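Local coordinates for protein induced by osmotic stress (Scheffersomyces stipitis, PDB 5YWN) that reduces haloketones, probably with NADPH, as a member of the dihydroflavonol-4-reductase subfamily, at residues T3-A15 with A67-A81. The protein carries 1 engineered substitution. Numbering follows the deposited sequence.
Sequences TSVFVSGATGYLA and ALKKHPEVTIFLHTA. With NAP (NADP nicotinamide-adenine-dinucleotide phosphate), chain B.
Ser-8 turns OG between its backbone N and carbonyl carbon (chi1 74°), while His-79 carries its ring anti to N (chi1 -176°), and the two meet with Ser-8 OG 2.8 Å from His-79 ND1 at the imidazole edge. Ser-8 OG also accepts the backbone N of Thr-80 at 2.9 Å. A nearly straight bond runs from Ala-81 N to Ser-8 OG at 3.3 Å, so three bonds grip one buried hydroxyl. Thr-80 answers with OG1, which donates to Ser-8 O at 2.7 Å and takes a water shared with Gly-9 O. With an alanine here in place of Ser-8, His-79 ND1 is likely to lose its mate, and the N-H groups of Thr-80 and Ala-81 their acceptor, leaving the chain after strand 74-79 less firmly held.

Upstream, strands 4-7 and 74-79 run parallel, Phe-6 N and O bonding Ile-76 O and Leu-78 N; a beta bulge slips the register between Ser-4 and Val-5. Phe-6 and Phe-77 point the same way, rings 8° from parallel but slid apart, centroids 4.7 Å apart. On the opposite face of the sheet, Val-5 CG1 packs on Leu-78 CD1 at 3.7 Å. Ala-81 CB sits 3.6 Å from Gly-9 N, where a side chain on Gly-9 would clash. Thr-80 O accepts the ribose hydroxyl O3D of NADP, and Gly-12 N-caps helix 13-24 beside the pyrophosphate: the glycine-rich dinucleotide-binding turn after the first strand of a Rossmann fold, braced by the neighbouring fourth strand.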
loop_
_atom_site.group_PDB
_atom_site.type_symbol
_atom_site.label_atom_id
_atom_site.label_comp_id
_atom_site.label_asym_id
_atom_site.label_seq_id
_atom_site.Cartn_x
_atom_site.Cartn_y
_atom_site.Cartn_z
ATOM N N THR A 3 19.746 1.764 13.489
ATOM C CA THR A 3 18.699 0.786 13.427
ATOM C C THR A 3 18.419 0.267 12.010
ATOM O O THR A 3 18.393 1.008 11.075
ATOM C CB THR A 3 17.418 1.425 13.932
ATOM O OG1 THR A 3 17.658 2.007 15.196
ATOM C CG2 THR A 3 16.323 0.441 14.024
ATOM N N SER A 4 18.154 -1.009 11.902
ATOM C CA SER A 4 17.774 -1.620 10.661
ATOM C C SER A 4 16.272 -1.926 10.551
ATOM O O SER A 4 15.680 -2.432 11.441
ATOM C CB SER A 4 18.568 -2.893 10.415
ATOM O OG SER A 4 19.773 -2.612 9.867
ATOM N N VAL A 5 15.709 -1.624 9.411
ATOM C CA VAL A 5 14.337 -1.912 9.124
ATOM C C VAL A 5 14.187 -2.989 8.050
ATOM O O VAL A 5 14.736 -2.887 7.030
ATOM C CB VAL A 5 13.575 -0.637 8.720
ATOM C CG1 VAL A 5 12.156 -0.941 8.354
ATOM C CG2 VAL A 5 13.682 0.448 9.751
ATOM N N PHE A 6 13.407 -4.008 8.323
ATOM C CA PHE A 6 13.103 -5.023 7.338
ATOM C C PHE A 6 11.810 -4.706 6.578
ATOM O O PHE A 6 10.816 -4.394 7.186
ATOM C CB PHE A 6 13.024 -6.396 7.962
ATOM C CG PHE A 6 13.135 -7.501 6.990
ATOM C CD1 PHE A 6 12.137 -7.762 6.111
ATOM C CD2 PHE A 6 14.269 -8.260 6.931
ATOM C CE1 PHE A 6 12.258 -8.776 5.217
ATOM C CE2 PHE A 6 14.411 -9.255 6.030
ATOM C CZ PHE A 6 13.403 -9.526 5.176
ATOM N N VAL A 7 11.862 -4.751 5.266
ATOM C CA VAL A 7 10.700 -4.501 4.435
ATOM C C VAL A 7 10.434 -5.651 3.470
ATOM O O VAL A 7 11.162 -5.854 2.555
ATOM C CB VAL A 7 10.837 -3.196 3.638
ATOM C CG1 VAL A 7 9.633 -2.956 2.771
ATOM C CG2 VAL A 7 11.152 -2.004 4.501
ATOM N N SER A 8 9.358 -6.374 3.684
ATOM C CA SER A 8 8.950 -7.413 2.777
ATOM C C SER A 8 8.420 -6.853 1.449
ATOM O O SER A 8 7.900 -5.809 1.423
ATOM C CB SER A 8 7.957 -8.355 3.424
ATOM O OG SER A 8 6.711 -7.807 3.551
ATOM N N GLY A 9 8.570 -7.593 0.380
ATOM C CA GLY A 9 8.183 -7.117 -0.927
ATOM C C GLY A 9 8.786 -5.799 -1.360
ATOM O O GLY A 9 8.105 -4.908 -1.699
ATOM N N ALA A 10 10.088 -5.716 -1.305
ATOM C CA ALA A 10 10.803 -4.500 -1.558
ATOM C C ALA A 10 10.708 -3.936 -2.992
ATOM O O ALA A 10 11.004 -2.834 -3.214
ATOM C CB ALA A 10 12.234 -4.653 -1.161
ATOM N N THR A 11 10.350 -4.756 -3.934
ATOM C CA THR A 11 10.150 -4.364 -5.317
ATOM C C THR A 11 8.963 -3.437 -5.604
ATOM O O THR A 11 8.952 -2.790 -6.578
ATOM C CB THR A 11 10.091 -5.554 -6.267
ATOM O OG1 THR A 11 9.072 -6.420 -5.876
ATOM C CG2 THR A 11 11.370 -6.279 -6.278
ATOM N N GLY A 12 7.968 -3.468 -4.745
ATOM C CA GLY A 12 6.698 -2.828 -4.953
ATOM C C GLY A 12 6.678 -1.311 -4.870
ATOM O O GLY A 12 7.606 -0.730 -4.431
ATOM N N TYR A 13 5.594 -0.735 -5.352
ATOM C CA TYR A 13 5.406 0.688 -5.458
ATOM C C TYR A 13 5.377 1.402 -4.125
ATOM O O TYR A 13 6.141 2.256 -3.898
ATOM C CB TYR A 13 4.095 0.928 -6.210
ATOM C CG TYR A 13 3.436 2.306 -6.184
ATOM C CD1 TYR A 13 4.069 3.434 -6.650
ATOM C CD2 TYR A 13 2.147 2.445 -5.785
ATOM C CE1 TYR A 13 3.421 4.650 -6.676
ATOM C CE2 TYR A 13 1.516 3.638 -5.779
ATOM C CZ TYR A 13 2.150 4.752 -6.231
ATOM O OH TYR A 13 1.468 5.905 -6.222
ATOM N N LEU A 14 4.520 0.991 -3.240
ATOM C CA LEU A 14 4.526 1.489 -1.879
ATOM C C LEU A 14 5.820 1.171 -1.098
ATOM O O LEU A 14 6.322 1.962 -0.399
ATOM C CB LEU A 14 3.373 0.909 -1.102
ATOM C CG LEU A 14 3.335 1.219 0.373
ATOM C CD1 LEU A 14 3.312 2.711 0.527
ATOM C CD2 LEU A 14 2.116 0.595 1.003
ATOM N N ALA A 15 6.305 -0.022 -1.259
ATOM C CA ALA A 15 7.463 -0.480 -0.549
ATOM C C ALA A 15 8.703 0.363 -0.871
ATOM O O ALA A 15 9.397 0.710 -0.008
ATOM C CB ALA A 15 7.708 -1.912 -0.868
ATOM N N ALA A 67 16.426 -15.378 6.530
ATOM C CA ALA A 67 16.665 -13.984 6.299
ATOM C C ALA A 67 16.744 -13.232 7.593
ATOM O O ALA A 67 17.603 -12.446 7.768
ATOM C CB ALA A 67 15.586 -13.418 5.429
ATOM N N LEU A 68 15.853 -13.518 8.511
ATOM C CA LEU A 68 15.915 -12.924 9.817
ATOM C C LEU A 68 17.174 -13.308 10.595
ATOM O O LEU A 68 17.801 -12.483 11.145
ATOM C CB LEU A 68 14.659 -13.217 10.581
ATOM C CG LEU A 68 13.461 -12.535 9.976
ATOM C CD1 LEU A 68 12.174 -13.073 10.497
ATOM C CD2 LEU A 68 13.531 -11.024 10.040
ATOM N N LYS A 69 17.563 -14.557 10.555
ATOM C CA LYS A 69 18.737 -15.009 11.266
ATOM C C LYS A 69 19.958 -14.283 10.762
ATOM O O LYS A 69 20.803 -13.989 11.496
ATOM C CB LYS A 69 18.950 -16.505 11.110
ATOM C CG LYS A 69 18.083 -17.413 11.941
ATOM C CD LYS A 69 18.675 -18.805 12.000
ATOM C CE LYS A 69 18.070 -19.743 11.015
ATOM N NZ LYS A 69 19.023 -20.524 10.149
ATOM N N LYS A 70 20.004 -14.002 9.484
ATOM C CA LYS A 70 21.073 -13.268 8.856
ATOM C C LYS A 70 21.165 -11.790 9.256
ATOM O O LYS A 70 22.155 -11.194 9.062
ATOM C CB LYS A 70 21.012 -13.400 7.345
ATOM C CG LYS A 70 21.356 -14.773 6.811
ATOM C CD LYS A 70 21.200 -14.876 5.305
ATOM C CE LYS A 70 22.320 -14.174 4.553
ATOM N NZ LYS A 70 22.164 -14.122 3.076
ATOM N N HIS A 71 20.093 -11.225 9.776
ATOM C CA HIS A 71 20.055 -9.815 10.051
ATOM C C HIS A 71 19.583 -9.497 11.453
ATOM O O HIS A 71 18.570 -8.961 11.681
ATOM C CB HIS A 71 19.238 -9.096 9.013
ATOM C CG HIS A 71 19.771 -9.227 7.635
ATOM N ND1 HIS A 71 20.705 -8.380 7.122
ATOM C CD2 HIS A 71 19.489 -10.104 6.658
ATOM C CE1 HIS A 71 20.971 -8.719 5.886
ATOM N NE2 HIS A 71 20.253 -9.768 5.583
ATOM N N PRO A 72 20.409 -9.830 12.426
ATOM C CA PRO A 72 20.120 -9.605 13.840
ATOM C C PRO A 72 20.059 -8.129 14.193
ATOM O O PRO A 72 19.546 -7.749 15.180
ATOM C CB PRO A 72 21.256 -10.315 14.565
ATOM C CG PRO A 72 22.284 -10.556 13.567
ATOM C CD PRO A 72 21.629 -10.605 12.240
ATOM N N GLU A 73 20.608 -7.321 13.328
ATOM C CA GLU A 73 20.528 -5.893 13.473
ATOM C C GLU A 73 19.117 -5.305 13.274
ATOM O O GLU A 73 18.864 -4.238 13.677
ATOM C CB GLU A 73 21.576 -5.189 12.622
ATOM C CG GLU A 73 21.237 -5.119 11.156
ATOM C CD GLU A 73 21.641 -6.368 10.391
ATOM O OE1 GLU A 73 22.124 -7.294 11.019
ATOM O OE2 GLU A 73 21.472 -6.367 9.150
ATOM N N VAL A 74 18.244 -6.036 12.619
ATOM C CA VAL A 74 16.900 -5.570 12.349
ATOM C C VAL A 74 16.063 -5.575 13.630
ATOM O O VAL A 74 16.005 -6.524 14.304
ATOM C CB VAL A 74 16.243 -6.448 11.276
ATOM C CG1 VAL A 74 14.737 -6.215 11.181
ATOM C CG2 VAL A 74 16.919 -6.267 9.968
ATOM N N THR A 75 15.469 -4.456 13.956
ATOM C CA THR A 75 14.528 -4.362 15.044
ATOM C C THR A 75 13.075 -3.934 14.682
ATOM O O THR A 75 12.279 -3.817 15.519
ATOM C CB THR A 75 15.052 -3.459 16.134
ATOM O OG1 THR A 75 15.083 -2.148 15.666
ATOM C CG2 THR A 75 16.431 -3.885 16.614
ATOM N N ILE A 76 12.839 -3.648 13.421
ATOM C CA ILE A 76 11.552 -3.275 12.852
ATOM C C ILE A 76 11.209 -4.122 11.621
ATOM O O ILE A 76 12.030 -4.321 10.790
ATOM C CB ILE A 76 11.516 -1.785 12.443
ATOM C CG1 ILE A 76 12.100 -0.903 13.528
ATOM C CG2 ILE A 76 10.139 -1.355 12.015
ATOM C CD1 ILE A 76 11.198 -0.682 14.699
ATOM N N PHE A 77 9.988 -4.615 11.538
ATOM C CA PHE A 77 9.541 -5.357 10.375
ATOM C C PHE A 77 8.313 -4.718 9.760
ATOM O O PHE A 77 7.319 -4.624 10.384
ATOM C CB PHE A 77 9.284 -6.810 10.706
ATOM C CG PHE A 77 9.207 -7.726 9.519
ATOM C CD1 PHE A 77 8.159 -7.678 8.651
ATOM C CD2 PHE A 77 10.208 -8.638 9.275
ATOM C CE1 PHE A 77 8.100 -8.523 7.575
ATOM C CE2 PHE A 77 10.172 -9.471 8.190
ATOM C CZ PHE A 77 9.111 -9.421 7.345
ATOM N N LEU A 78 8.412 -4.320 8.520
ATOM C CA LEU A 78 7.274 -3.872 7.771
ATOM C C LEU A 78 6.883 -4.914 6.720
ATOM O O LEU A 78 7.563 -5.110 5.741
ATOM C CB LEU A 78 7.557 -2.537 7.178
ATOM C CG LEU A 78 8.320 -1.541 8.040
ATOM C CD1 LEU A 78 8.682 -0.286 7.322
ATOM C CD2 LEU A 78 7.551 -1.209 9.273
ATOM N N HIS A 79 5.778 -5.577 6.971
ATOM C CA HIS A 79 5.236 -6.561 6.077
ATOM C C HIS A 79 4.270 -5.944 5.065
ATOM O O HIS A 79 3.144 -5.673 5.357
ATOM C CB HIS A 79 4.555 -7.650 6.872
ATOM C CG HIS A 79 4.038 -8.777 6.040
ATOM N ND1 HIS A 79 4.690 -9.240 4.937
ATOM C CD2 HIS A 79 2.933 -9.534 6.160
ATOM C CE1 HIS A 79 4.014 -10.236 4.418
ATOM N NE2 HIS A 79 2.948 -10.436 5.146
ATOM N N THR A 80 4.773 -5.705 3.884
ATOM C CA THR A 80 4.010 -5.070 2.831
ATOM C C THR A 80 3.646 -5.950 1.624
ATOM O O THR A 80 2.744 -5.663 0.924
ATOM C CB THR A 80 4.718 -3.802 2.303
ATOM O OG1 THR A 80 5.748 -4.167 1.428
ATOM C CG2 THR A 80 5.298 -2.958 3.397
ATOM N N ALA A 81 4.390 -7.003 1.419
ATOM C CA ALA A 81 4.138 -7.878 0.326
ATOM C C ALA A 81 2.801 -8.596 0.419
ATOM O O ALA A 81 2.474 -9.152 1.393
ATOM C CB ALA A 81 5.262 -8.869 0.171
HETATM P PA NAP B . 2.389 -3.909 -5.981
HETATM O O1A NAP B . 3.023 -2.639 -6.497
HETATM O O2A NAP B . 2.053 -5.027 -6.939
HETATM O O5B NAP B . 3.330 -4.506 -4.819
HETATM C C5B NAP B . 3.246 -5.882 -4.456
HETATM C C4B NAP B . 4.640 -6.421 -4.158
HETATM O O4B NAP B . 4.550 -7.574 -3.314
HETATM C C3B NAP B . 5.365 -6.831 -5.430
HETATM O O3B NAP B . 6.559 -6.061 -5.604
HETATM C C2B NAP B . 5.694 -8.303 -5.278
HETATM O O2B NAP B . 7.101 -8.517 -5.349
HETATM C C1B NAP B . 5.153 -8.722 -3.919
HETATM N N9A NAP B . 4.146 -9.800 -4.082
HETATM C C8A NAP B . 2.956 -9.676 -4.700
HETATM N N7A NAP B . 2.277 -10.853 -4.673
HETATM C C5A NAP B . 3.040 -11.753 -4.026
HETATM C C6A NAP B . 2.923 -13.180 -3.647
HETATM N N6A NAP B . 1.821 -13.902 -3.966
HETATM N N1A NAP B . 3.954 -13.737 -2.975
HETATM C C2A NAP B . 5.059 -13.039 -2.648
HETATM N N3A NAP B . 5.224 -11.742 -2.964
HETATM C C4A NAP B . 4.272 -11.054 -3.638
HETATM O O3 NAP B . 1.049 -3.512 -5.180
HETATM P PN NAP B . 0.955 -2.116 -4.386
HETATM O O1N NAP B . -0.152 -1.295 -5.003
HETATM O O2N NAP B . 2.347 -1.540 -4.274
HETATM O O5D NAP B . 0.482 -2.576 -2.917
HETATM C C5D NAP B . 1.414 -2.622 -1.838
HETATM C C4D NAP B . 0.725 -3.138 -0.581
HETATM O O4D NAP B . -0.124 -2.125 -0.031
HETATM C C3D NAP B . -0.135 -4.359 -0.869
HETATM O O3D NAP B . 0.358 -5.504 -0.166
HETATM C C2D NAP B . -1.536 -4.010 -0.411
HETATM O O2D NAP B . -1.990 -4.934 0.584
HETATM C C1D NAP B . -1.460 -2.601 0.157
HETATM N N1N NAP B . -2.418 -1.728 -0.529
HETATM C C2N NAP B . -2.032 -1.040 -1.611
HETATM C C3N NAP B . -2.925 -0.208 -2.277
HETATM C C7N NAP B . -2.484 0.560 -3.488
HETATM O O7N NAP B . -3.323 1.083 -4.203
HETATM N N7N NAP B . -1.181 0.650 -3.753
HETATM C C4N NAP B . -4.226 -0.093 -1.811
HETATM C C5N NAP B . -4.601 -0.816 -0.689
HETATM C C6N NAP B . -3.670 -1.634 -0.060
HETATM P P2B NAP B . 7.811 -8.815 -6.763
HETATM O O1X NAP B . 9.038 -9.615 -6.392
HETATM O O2X NAP B . 6.773 -9.590 -7.536
HETATM O O3X NAP B . 8.107 -7.443 -7.318
HETATM O O HOH W 1 21.037 -3.747 7.912
HETATM O O HOH W 2 5.350 -4.614 -1.250
#